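Local structure of SusD superfamily protein (3MCX) at residues 47-52 with 68-74; 54-60 with 289-294; 428-433 with 447-452. The protein is of unknown function but, as a zinc-binding member of the SusD family at the outer membrane, probably helps to capture glycans for uptake. One frame throughout, in Å; residues are numbered along the deposited sequence. Where two conformers were deposited one is given.

Interaction 1: residues 47-52 with 68-74; sequences YYGDCR and VSPYYEY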
loop_
_atom_site.group_PDB
_atom_site.type_symbol
_atom_site.label_atom_id
_atom_site.label_comp_id
_atom_site.label_asym_id
_atom_site.label_seq_id
_atom_site.Cartn_x
_atom_site.Cartn_y
_atom_site.Cartn_z
ATOM N N TYR A 47 -0.706 -4.874 4.759
ATOM C CA TYR A 47 -1.516 -4.476 5.907
ATOM C C TYR A 47 -0.893 -3.457 6.841
ATOM O O TYR A 47 -1.587 -2.898 7.700
ATOM C CB TYR A 47 -2.061 -5.690 6.667
ATOM C CG TYR A 47 -1.041 -6.677 7.184
ATOM C CD1 TYR A 47 -0.056 -6.299 8.104
ATOM C CD2 TYR A 47 -1.116 -8.016 6.864
ATOM C CE1 TYR A 47 0.879 -7.237 8.610
ATOM C CE2 TYR A 47 -0.227 -8.947 7.349
ATOM C CZ TYR A 47 0.779 -8.550 8.221
ATOM O OH TYR A 47 1.682 -9.489 8.712
ATOM N N TYR A 48 0.409 -3.134 6.682
ATOM C CA TYR A 48 1.041 -2.107 7.527
ATOM C C TYR A 48 0.272 -0.797 7.538
ATOM O O TYR A 48 -0.048 -0.282 8.620
ATOM C CB TYR A 48 2.489 -1.887 7.099
ATOM C CG TYR A 48 3.236 -0.821 7.884
ATOM C CD1 TYR A 48 3.745 -1.073 9.136
ATOM C CD2 TYR A 48 3.408 0.468 7.366
ATOM C CE1 TYR A 48 4.446 -0.105 9.840
ATOM C CE2 TYR A 48 4.094 1.447 8.073
ATOM C CZ TYR A 48 4.598 1.146 9.311
ATOM O OH TYR A 48 5.283 2.088 10.031
ATOM N N GLY A 49 -0.102 -0.312 6.372
ATOM C CA GLY A 49 -0.753 0.982 6.251
ATOM C C GLY A 49 -2.193 0.999 6.708
ATOM O O GLY A 49 -2.817 2.058 6.734
ATOM N N ASP A 50 -2.745 -0.153 7.074
ATOM C CA ASP A 50 -4.045 -0.225 7.715
ATOM C C ASP A 50 -3.929 -0.388 9.234
ATOM O O ASP A 50 -4.484 0.409 9.978
ATOM C CB ASP A 50 -4.840 -1.342 7.082
ATOM C CG ASP A 50 -5.194 -1.025 5.654
ATOM O OD1 ASP A 50 -6.040 -0.113 5.457
ATOM O OD2 ASP A 50 -4.625 -1.665 4.760
ATOM N N CYS A 51 -3.169 -1.349 9.707
ATOM C CA CYS A 51 -3.118 -1.592 11.152
ATOM C C CYS A 51 -2.417 -0.505 11.955
ATOM O O CYS A 51 -2.551 -0.440 13.194
ATOM C CB CYS A 51 -2.555 -2.979 11.519
ATOM S SG CYS A 51 -0.801 -3.195 11.178
ATOM N N ARG A 52 -1.676 0.376 11.276
ATOM C CA ARG A 52 -1.027 1.505 11.922
ATOM C C ARG A 52 -1.961 2.698 12.123
ATOM O O ARG A 52 -1.622 3.634 12.862
ATOM C CB ARG A 52 0.223 1.931 11.127
ATOM C CG ARG A 52 1.310 0.902 11.059
ATOM C CD ARG A 52 2.139 0.857 12.313
ATOM N NE ARG A 52 3.193 1.879 12.264
ATOM C CZ ARG A 52 4.182 1.958 13.141
ATOM N NH1 ARG A 52 4.201 1.168 14.198
ATOM N NH2 ARG A 52 5.168 2.834 12.943
ATOM N N VAL A 68 1.063 -8.706 13.018
ATOM C CA VAL A 68 0.191 -7.539 13.154
ATOM C C VAL A 68 0.391 -6.730 14.439
ATOM O O VAL A 68 0.635 -5.494 14.403
ATOM C CB VAL A 68 -1.314 -7.860 12.972
ATOM C CG1 VAL A 68 -2.153 -6.554 13.100
ATOM C CG2 VAL A 68 -1.596 -8.519 11.605
ATOM N N SER A 69 0.307 -7.383 15.575
ATOM C CA SER A 69 0.245 -6.649 16.823
ATOM C C SER A 69 1.451 -5.733 17.110
ATOM O O SER A 69 1.248 -4.662 17.675
ATOM C CB SER A 69 -0.142 -7.530 18.025
ATOM O OG SER A 69 0.809 -8.533 18.328
ATOM N N PRO A 70 2.688 -6.134 16.787
ATOM C CA PRO A 70 3.776 -5.200 17.078
ATOM C C PRO A 70 3.708 -3.903 16.287
ATOM O O PRO A 70 4.185 -2.871 16.776
ATOM C CB PRO A 70 5.022 -6.009 16.700
ATOM C CG PRO A 70 4.596 -7.476 16.876
ATOM C CD PRO A 70 3.203 -7.452 16.345
ATOM N N TYR A 71 3.174 -3.940 15.063
ATOM C CA TYR A 71 2.890 -2.725 14.304
ATOM C C TYR A 71 1.748 -1.924 14.950
ATOM O O TYR A 71 1.865 -0.718 15.231
ATOM C CB TYR A 71 2.502 -3.056 12.895
ATOM C CG TYR A 71 3.572 -3.654 12.006
ATOM C CD1 TYR A 71 4.896 -3.284 12.067
ATOM C CD2 TYR A 71 3.212 -4.524 11.007
ATOM C CE1 TYR A 71 5.841 -3.808 11.166
ATOM C CE2 TYR A 71 4.152 -5.060 10.095
ATOM C CZ TYR A 71 5.443 -4.690 10.172
ATOM O OH TYR A 71 6.325 -5.240 9.288
ATOM N N TYR A 72 0.636 -2.595 15.145
ATOM C CA TYR A 72 -0.579 -1.977 15.702
ATOM C C TYR A 72 -0.328 -1.302 17.035
ATOM O O TYR A 72 -0.885 -0.230 17.306
ATOM C CB TYR A 72 -1.623 -3.078 15.823
ATOM C CG TYR A 72 -2.885 -2.753 16.597
ATOM C CD1 TYR A 72 -3.821 -1.842 16.115
ATOM C CD2 TYR A 72 -3.146 -3.377 17.786
ATOM C CE1 TYR A 72 -4.977 -1.586 16.833
ATOM C CE2 TYR A 72 -4.310 -3.146 18.491
ATOM C CZ TYR A 72 -5.217 -2.253 18.015
ATOM O OH TYR A 72 -6.383 -2.031 18.724
ATOM N N GLU A 73 0.475 -1.932 17.894
ATOM C CA GLU A 73 0.795 -1.446 19.234
ATOM C C GLU A 73 1.978 -0.464 19.265
ATOM O O GLU A 73 2.335 0.023 20.333
ATOM C CB GLU A 73 1.114 -2.638 20.146
ATOM C CG GLU A 73 -0.096 -3.550 20.327
ATOM C CD GLU A 73 0.230 -4.898 20.939
ATOM O OE1 GLU A 73 1.391 -5.187 21.284
ATOM O OE2 GLU A 73 -0.745 -5.702 21.070
ATOM N N TYR A 74 2.611 -0.218 18.113
ATOM C CA TYR A 74 3.759 0.717 18.060
ATOM C C TYR A 74 4.846 0.347 19.040
ATOM O O TYR A 74 5.497 1.187 19.660
ATOM C CB TYR A 74 3.270 2.167 18.244
ATOM C CG TYR A 74 2.602 2.745 17.003
ATOM C CD1 TYR A 74 1.300 2.420 16.656
ATOM C CD2 TYR A 74 3.268 3.674 16.229
ATOM C CE1 TYR A 74 0.713 2.948 15.524
ATOM C CE2 TYR A 74 2.687 4.213 15.125
ATOM C CZ TYR A 74 1.395 3.864 14.767
ATOM O OH TYR A 74 0.812 4.403 13.635
HETATM O O HOH W 1 2.871 -8.386 10.945
#

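Interaction 2: residues 54-60 with 289-294; sequences ADVQARI and NNLILS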
loop_
_atom_site.group_PDB
_atom_site.type_symbol
_atom_site.label_atom_id
_atom_site.label_comp_id
_atom_site.label_asym_id
_atom_site.label_seq_id
_atom_site.Cartn_x
_atom_site.Cartn_y
_atom_site.Cartn_z
ATOM N N ALA A 54 -6.467 3.687 12.357
ATOM C CA ALA A 54 -7.511 3.518 13.375
ATOM C C ALA A 54 -8.675 2.615 13.004
ATOM O O ALA A 54 -9.542 2.373 13.869
ATOM C CB ALA A 54 -8.068 4.898 13.795
ATOM N N ASP A 55 -8.714 2.190 11.740
ATOM C CA ASP A 55 -9.849 1.475 11.165
ATOM C C ASP A 55 -9.701 -0.032 11.151
ATOM O O ASP A 55 -10.721 -0.750 11.137
ATOM C CB ASP A 55 -10.129 1.991 9.755
ATOM C CG ASP A 55 -10.643 3.411 9.754
ATOM O OD1 ASP A 55 -11.463 3.748 10.640
ATOM O OD2 ASP A 55 -10.225 4.182 8.858
ATOM N N VAL A 56 -8.462 -0.518 11.057
ATOM C CA VAL A 56 -8.155 -1.950 11.032
ATOM C C VAL A 56 -7.247 -2.184 12.221
ATOM O O VAL A 56 -6.218 -1.504 12.381
ATOM C CB VAL A 56 -7.498 -2.389 9.727
ATOM C CG1 VAL A 56 -7.117 -3.858 9.831
ATOM C CG2 VAL A 56 -8.399 -2.144 8.505
ATOM N N GLN A 57 -7.623 -3.115 13.086
ATOM C CA GLN A 57 -6.872 -3.392 14.311
ATOM C C GLN A 57 -6.469 -4.860 14.374
ATOM O O GLN A 57 -7.034 -5.705 13.689
ATOM C CB GLN A 57 -7.712 -3.044 15.551
ATOM C CG GLN A 57 -9.045 -3.752 15.614
ATOM C CD GLN A 57 -9.721 -3.578 16.937
ATOM O OE1 GLN A 57 -10.503 -2.641 17.184
ATOM N NE2 GLN A 57 -9.405 -4.483 17.855
ATOM N N ALA A 58 -5.497 -5.178 15.224
ATOM C CA ALA A 58 -5.307 -6.583 15.590
ATOM C C ALA A 58 -6.549 -7.105 16.282
ATOM O O ALA A 58 -7.206 -6.389 17.058
ATOM C CB ALA A 58 -4.063 -6.748 16.522
ATOM N N ARG A 59 -6.811 -8.391 16.067
ATOM C CA ARG A 59 -7.816 -9.093 16.835
ATOM C C ARG A 59 -7.348 -9.476 18.253
ATOM O O ARG A 59 -8.128 -9.481 19.208
ATOM C CB ARG A 59 -8.299 -10.333 16.074
ATOM C CG ARG A 59 -9.340 -11.188 16.781
ATOM C CD ARG A 59 -9.777 -12.433 15.996
ATOM N NE ARG A 59 -8.619 -13.298 15.665
ATOM C CZ ARG A 59 -8.038 -14.153 16.506
ATOM N NH1 ARG A 59 -8.518 -14.376 17.719
ATOM N NH2 ARG A 59 -6.957 -14.811 16.092
ATOM N N ILE A 60 -6.069 -9.872 18.327
ATOM C CA ILE A 60 -5.461 -10.389 19.512
ATOM C C ILE A 60 -3.979 -9.966 19.525
ATOM O O ILE A 60 -3.310 -9.951 18.483
ATOM C CB ILE A 60 -5.664 -11.943 19.596
ATOM C CG1 ILE A 60 -5.401 -12.462 20.990
ATOM C CG2 ILE A 60 -4.894 -12.670 18.531
ATOM C CD1 ILE A 60 -5.902 -13.916 21.191
ATOM N N ASN A 289 -6.294 -15.589 11.388
ATOM C CA ASN A 289 -6.740 -14.209 11.421
ATOM C C ASN A 289 -6.034 -13.373 12.486
ATOM O O ASN A 289 -5.868 -13.815 13.624
ATOM C CB ASN A 289 -8.265 -14.158 11.687
ATOM C CG ASN A 289 -8.774 -12.758 11.895
ATOM O OD1 ASN A 289 -8.529 -12.174 12.968
ATOM N ND2 ASN A 289 -9.471 -12.201 10.897
ATOM N N ASN A 290 -5.632 -12.175 12.103
ATOM C CA ASN A 290 -5.330 -11.164 13.110
ATOM C C ASN A 290 -5.626 -9.744 12.701
ATOM O O ASN A 290 -4.976 -8.831 13.178
ATOM C CB ASN A 290 -3.916 -11.272 13.692
ATOM C CG ASN A 290 -3.858 -10.722 15.114
ATOM O OD1 ASN A 290 -4.917 -10.585 15.748
ATOM N ND2 ASN A 290 -2.651 -10.432 15.643
ATOM N N LEU A 291 -6.599 -9.557 11.805
ATOM C CA LEU A 291 -7.051 -8.246 11.376
ATOM C C LEU A 291 -8.562 -8.226 11.405
ATOM O O LEU A 291 -9.218 -9.081 10.799
ATOM C CB LEU A 291 -6.544 -7.908 9.981
ATOM C CG LEU A 291 -5.027 -7.719 9.863
ATOM C CD1 LEU A 291 -4.557 -7.928 8.436
ATOM C CD2 LEU A 291 -4.548 -6.342 10.370
ATOM N N ILE A 292 -9.111 -7.249 12.120
ATOM C CA ILE A 292 -10.542 -7.001 12.149
ATOM C C ILE A 292 -10.760 -5.510 12.082
ATOM O O ILE A 292 -9.844 -4.730 12.366
ATOM C CB ILE A 292 -11.244 -7.597 13.370
ATOM C CG1 ILE A 292 -10.679 -7.063 14.712
ATOM C CG2 ILE A 292 -11.176 -9.165 13.318
ATOM C CD1 ILE A 292 -11.473 -7.435 15.968
ATOM N N LEU A 293 -11.970 -5.109 11.713
ATOM C CA LEU A 293 -12.350 -3.706 11.658
ATOM C C LEU A 293 -12.637 -3.179 13.053
ATOM O O LEU A 293 -13.212 -3.903 13.897
ATOM C CB LEU A 293 -13.571 -3.549 10.756
ATOM C CG LEU A 293 -13.374 -4.033 9.304
ATOM C CD1 LEU A 293 -14.703 -4.111 8.518
ATOM C CD2 LEU A 293 -12.362 -3.123 8.568
ATOM N N SER A 294 -12.256 -1.925 13.297
ATOM C CA SER A 294 -12.523 -1.269 14.562
ATOM C C SER A 294 -13.916 -0.644 14.606
ATOM O O SER A 294 -14.585 -0.460 13.578
ATOM C CB SER A 294 -11.497 -0.178 14.787
ATOM O OG SER A 294 -11.736 0.876 13.877
#

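Interaction 3: residues 428-433 with 447-452; sequences GLAIER and AQKIEA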
loop_
_atom_site.group_PDB
_atom_site.type_symbol
_atom_site.label_atom_id
_atom_site.label_comp_id
_atom_site.label_asym_id
_atom_site.label_seq_id
_atom_site.Cartn_x
_atom_site.Cartn_y
_atom_site.Cartn_z
ATOM N N GLY A 428 -0.459 15.789 8.793
ATOM C CA GLY A 428 -0.099 16.173 10.157
ATOM C C GLY A 428 -1.128 15.827 11.218
ATOM O O GLY A 428 -1.221 16.490 12.257
ATOM N N LEU A 429 -1.903 14.791 10.949
ATOM C CA LEU A 429 -3.052 14.468 11.789
ATOM C C LEU A 429 -2.705 13.374 12.774
ATOM O O LEU A 429 -2.058 12.389 12.402
ATOM C CB LEU A 429 -4.204 13.951 10.927
ATOM C CG LEU A 429 -4.734 14.974 9.938
ATOM C CD1 LEU A 429 -5.848 14.310 9.092
ATOM C CD2 LEU A 429 -5.249 16.276 10.592
ATOM N N ALA A 430 -3.134 13.542 14.007
ATOM C CA ALA A 430 -3.034 12.488 15.021
ATOM C C ALA A 430 -3.989 11.354 14.707
ATOM O O ALA A 430 -5.143 11.580 14.318
ATOM C CB ALA A 430 -3.334 13.029 16.421
ATOM N N ILE A 431 -3.504 10.154 14.994
ATOM C CA ILE A 431 -4.253 8.897 14.818
ATOM C C ILE A 431 -4.763 8.507 16.186
ATOM O O ILE A 431 -3.960 8.334 17.102
ATOM C CB ILE A 431 -3.321 7.829 14.299
ATOM C CG1 ILE A 431 -2.891 8.151 12.870
ATOM C CG2 ILE A 431 -4.036 6.464 14.362
ATOM C CD1 ILE A 431 -1.618 7.420 12.484
ATOM N N GLU A 432 -6.088 8.420 16.367
ATOM C CA GLU A 432 -6.669 8.058 17.667
ATOM C C GLU A 432 -7.481 6.776 17.499
ATOM O O GLU A 432 -8.374 6.695 16.654
ATOM C CB GLU A 432 -7.565 9.168 18.245
ATOM C CG GLU A 432 -6.811 10.426 18.711
ATOM C CD GLU A 432 -7.733 11.457 19.362
ATOM O OE1 GLU A 432 -8.576 12.065 18.656
ATOM O OE2 GLU A 432 -7.652 11.605 20.591
ATOM N N ARG A 433 -7.153 5.782 18.307
ATOM C CA ARG A 433 -7.883 4.520 18.353
ATOM C C ARG A 433 -8.926 4.639 19.468
ATOM O O ARG A 433 -8.615 4.407 20.635
ATOM C CB ARG A 433 -6.893 3.391 18.637
ATOM C CG ARG A 433 -6.000 3.000 17.510
ATOM C CD ARG A 433 -4.736 3.894 17.286
ATOM N NE ARG A 433 -3.954 3.211 16.284
ATOM C CZ ARG A 433 -3.107 2.212 16.512
ATOM N NH1 ARG A 433 -2.637 1.957 17.724
ATOM N NH2 ARG A 433 -2.676 1.528 15.490
ATOM N N ALA A 447 -0.244 3.708 22.752
ATOM C CA ALA A 447 -0.564 3.781 21.350
ATOM C C ALA A 447 -2.055 3.969 21.113
ATOM O O ALA A 447 -2.582 3.612 20.055
ATOM C CB ALA A 447 -0.020 2.516 20.582
ATOM N N GLN A 448 -2.734 4.598 22.059
ATOM C CA GLN A 448 -4.113 5.024 21.816
ATOM C C GLN A 448 -4.148 6.275 20.906
ATOM O O GLN A 448 -5.105 6.499 20.172
ATOM C CB GLN A 448 -4.831 5.304 23.124
ATOM C CG GLN A 448 -5.051 4.047 23.959
ATOM C CD GLN A 448 -5.879 4.346 25.177
ATOM O OE1 GLN A 448 -5.378 4.905 26.157
ATOM N NE2 GLN A 448 -7.155 4.013 25.120
ATOM N N LYS A 449 -3.113 7.100 21.010
ATOM C CA LYS A 449 -2.963 8.310 20.178
ATOM C C LYS A 449 -1.547 8.328 19.653
ATOM O O LYS A 449 -0.598 8.196 20.440
ATOM C CB LYS A 449 -3.240 9.604 20.962
ATOM C CG LYS A 449 -3.097 10.879 20.043
ATOM C CD LYS A 449 -3.199 12.201 20.740
ATOM C CE LYS A 449 -1.936 12.524 21.554
ATOM N NZ LYS A 449 -1.684 13.954 21.848
ATOM N N ILE A 450 -1.414 8.528 18.357
ATOM C CA ILE A 450 -0.076 8.671 17.718
ATOM C C ILE A 450 -0.080 9.970 16.916
ATOM O O ILE A 450 -0.780 10.068 15.924
ATOM C CB ILE A 450 0.305 7.487 16.830
ATOM C CG1 ILE A 450 0.125 6.160 17.587
ATOM C CG2 ILE A 450 1.742 7.587 16.334
ATOM C CD1 ILE A 450 -1.227 5.528 17.276
ATOM N N GLU A 451 0.747 10.919 17.344
ATOM C CA GLU A 451 0.980 12.128 16.548
ATOM C C GLU A 451 1.820 11.822 15.323
ATOM O O GLU A 451 2.600 10.869 15.317
ATOM C CB GLU A 451 1.672 13.207 17.374
ATOM C CG GLU A 451 0.903 13.623 18.608
ATOM C CD GLU A 451 -0.236 14.596 18.326
ATOM O OE1 GLU A 451 -0.645 14.766 17.143
ATOM O OE2 GLU A 451 -0.709 15.176 19.335
ATOM N N ALA A 452 1.667 12.650 14.275
ATOM C CA ALA A 452 2.410 12.463 13.020
ATOM C C ALA A 452 3.909 12.743 13.153
ATOM O O ALA A 452 4.691 12.363 12.284
ATOM C CB ALA A 452 1.808 13.338 11.895
HETATM O O HOH W 2 -0.070 15.017 14.542
HETATM O O HOH W 3 -0.109 10.355 12.874
HETATM O O HOH W 4 -6.690 8.835 22.109
HETATM O O HOH W 5 -8.143 2.572 22.654
#

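Interaction 1: residues 47-52 with 68-74
The C-terminal end of helix 44-51 meets the short helix 69-72 here through a cluster of aromatic rings and one arginine. Arg52 lays its guanidinium flat on the ring of Tyr74, a cation-pi stack with CZ 3.8 Å from the ring centroid and the planes only 10° apart. The arginine chain bends at chi2 and chi3, which folds the group back over that ring. The same two residues are joined a second time, since Tyr74 OH donates to Arg52 O at 2.7 Å. At the guanidinium edge, Arg52 NH1 bonds to Tyr71 O at 3.2 Å, in the carbonyl plane and on a lone pair. Tyr71 O also accepts from Tyr74 N, within the Schellman motif that closes helix 69-72. Arg52 NH2 has a further partner in Arg456 O. Tyr48 and Tyr71 form a T-shaped pair: the edge of Tyr48 meets the face of Tyr71, with centroids 5.0 Å apart. Tyr71 OH goes on to Asn83 O at helix 81-106. Cys51 SG lies against Tyr71 CB at 3.7 Å. Val68 CG2 makes a CH-pi contact over a face of the Tyr47 ring, and a water bridges Tyr47 OH and Val68 N.

Interaction 2: residues 54-60 with 289-294
Segments 54-60 and 289-294 run antiparallel as a two-stranded ladder. Gln57 and Ile292 form the hydrogen-bonded pair, with Gln57 N to Ile292 O at 2.8 Å and Ile292 N to Gln57 O at 3.0 Å. Val56 and Leu293 are the adjoining non-hydrogen-bonded pair, and Ser294 N to Asp55 O continues the ladder. Beyond the strands side chains take over. The Asn290 amide reads the backbone of Ile60 in both directions: OD1 accepts from Ile60 N at 2.9 Å, and ND2 donates to Ile60 O at 3.0 Å. Arg59 holds Asn289 side-on, NE to the side-chain OD1 and NH2 to the backbone O of Asn289, both 2.9 Å. A bend at chi3 (57°) brings the guanidinium round to Asn289, and both acceptors lie close to its plane. At the other end Ser294 OG donates to Ala54 O at 2.7 Å, on a lone pair. The same OG caps helix 295-301 at Phe297 N. Val56 CG1 packs on Leu291 CD2 at 3.6 Å, while the Gln57 chain crosses Ile292 on the other face. Leu291 and Val56 also touch helix 44-51, Gln57 and Ala58 lie against Tyr72 of helix 69-72, and Asp55 touches helix 295-301 and forms a salt bridge with Arg411.

Interaction 3: residues 428-433 with 447-452
Arg433 bonds to the opposite segment through both backbone and side chain. Its N donates to Gln448 O at 2.9 Å, and its NH1 donates to Ala447 O, also at 2.9 Å. The second bond lies in the carbonyl plane. A bend at chi2 (81°) brings the guanidinium beside Ala447. NH1 is shared with Tyr72 O, and NE donates to Ala53 O, so the buried guanidinium serves several backbone carbonyls at once. Ile431 and Ile450 form the hydrogen-bonded pair of the ladder. Ile431 N to Ile450 O is nearly straight at 176°, and Ile450 N to Ile431 O measures 2.8 Å.

Waters extend the pairing towards the Gly428 end. One donates to Gly428 O and accepts from Ala452 N; in the conformer given it also donates to Glu451 OE1. Another joins Leu429 O to Ile450 O. Near the other end, a water links Arg433 O with Gln448 NE2.

Side chains divide between the two faces of the ladder. Ile431 and Ile450 turn to the buried face. There Ile450 CD1 sits over one face of the Arg433 guanidinium, 3.7 Å from NE, and also approaches Ile431 CG2 at 4.2 Å. Tyr74 and Phe421 cover this side. On the other face Glu432 and Lys449 lie side by side, their CG atoms 4.0 Å apart. Their charged ends do not meet. In the conformer given, Lys449 NZ instead forms a salt bridge with Glu451 OE2 of its own segment at 3.0 Å. Ala452 CB rests against Gly428 CA at 3.8 Å.

Gly428, with positive phi, is the C-prime residue of the Schellman motif that ends helix 420-426. The chain then enters strand 431-432, passes helix 441-444 and returns as strand 449-450. The result is a short two-stranded antiparallel ladder with one buried and one solvent-facing side.

Interactions 1 and 2 are buried, whereas interaction 3 lies partly at the surface. Interaction 1 joins two helices by rings, an arginine stack and a few bonds. The other two are antiparallel ladders: interaction 2 adds asparagine and arginine side chains to its backbone pairing, and interaction 3 adds waters at its more open side. Strand 56-57 falls in the chain between the helices of interaction 1, so interactions 1 and 2 interlock. Val68 packs on Leu291 where they meet. Arg433 of interaction 3 reaches the helix 69-72 end of interaction 1. Interactions 2 and 3 touch more lightly, with Ala54 CB against Glu432 O.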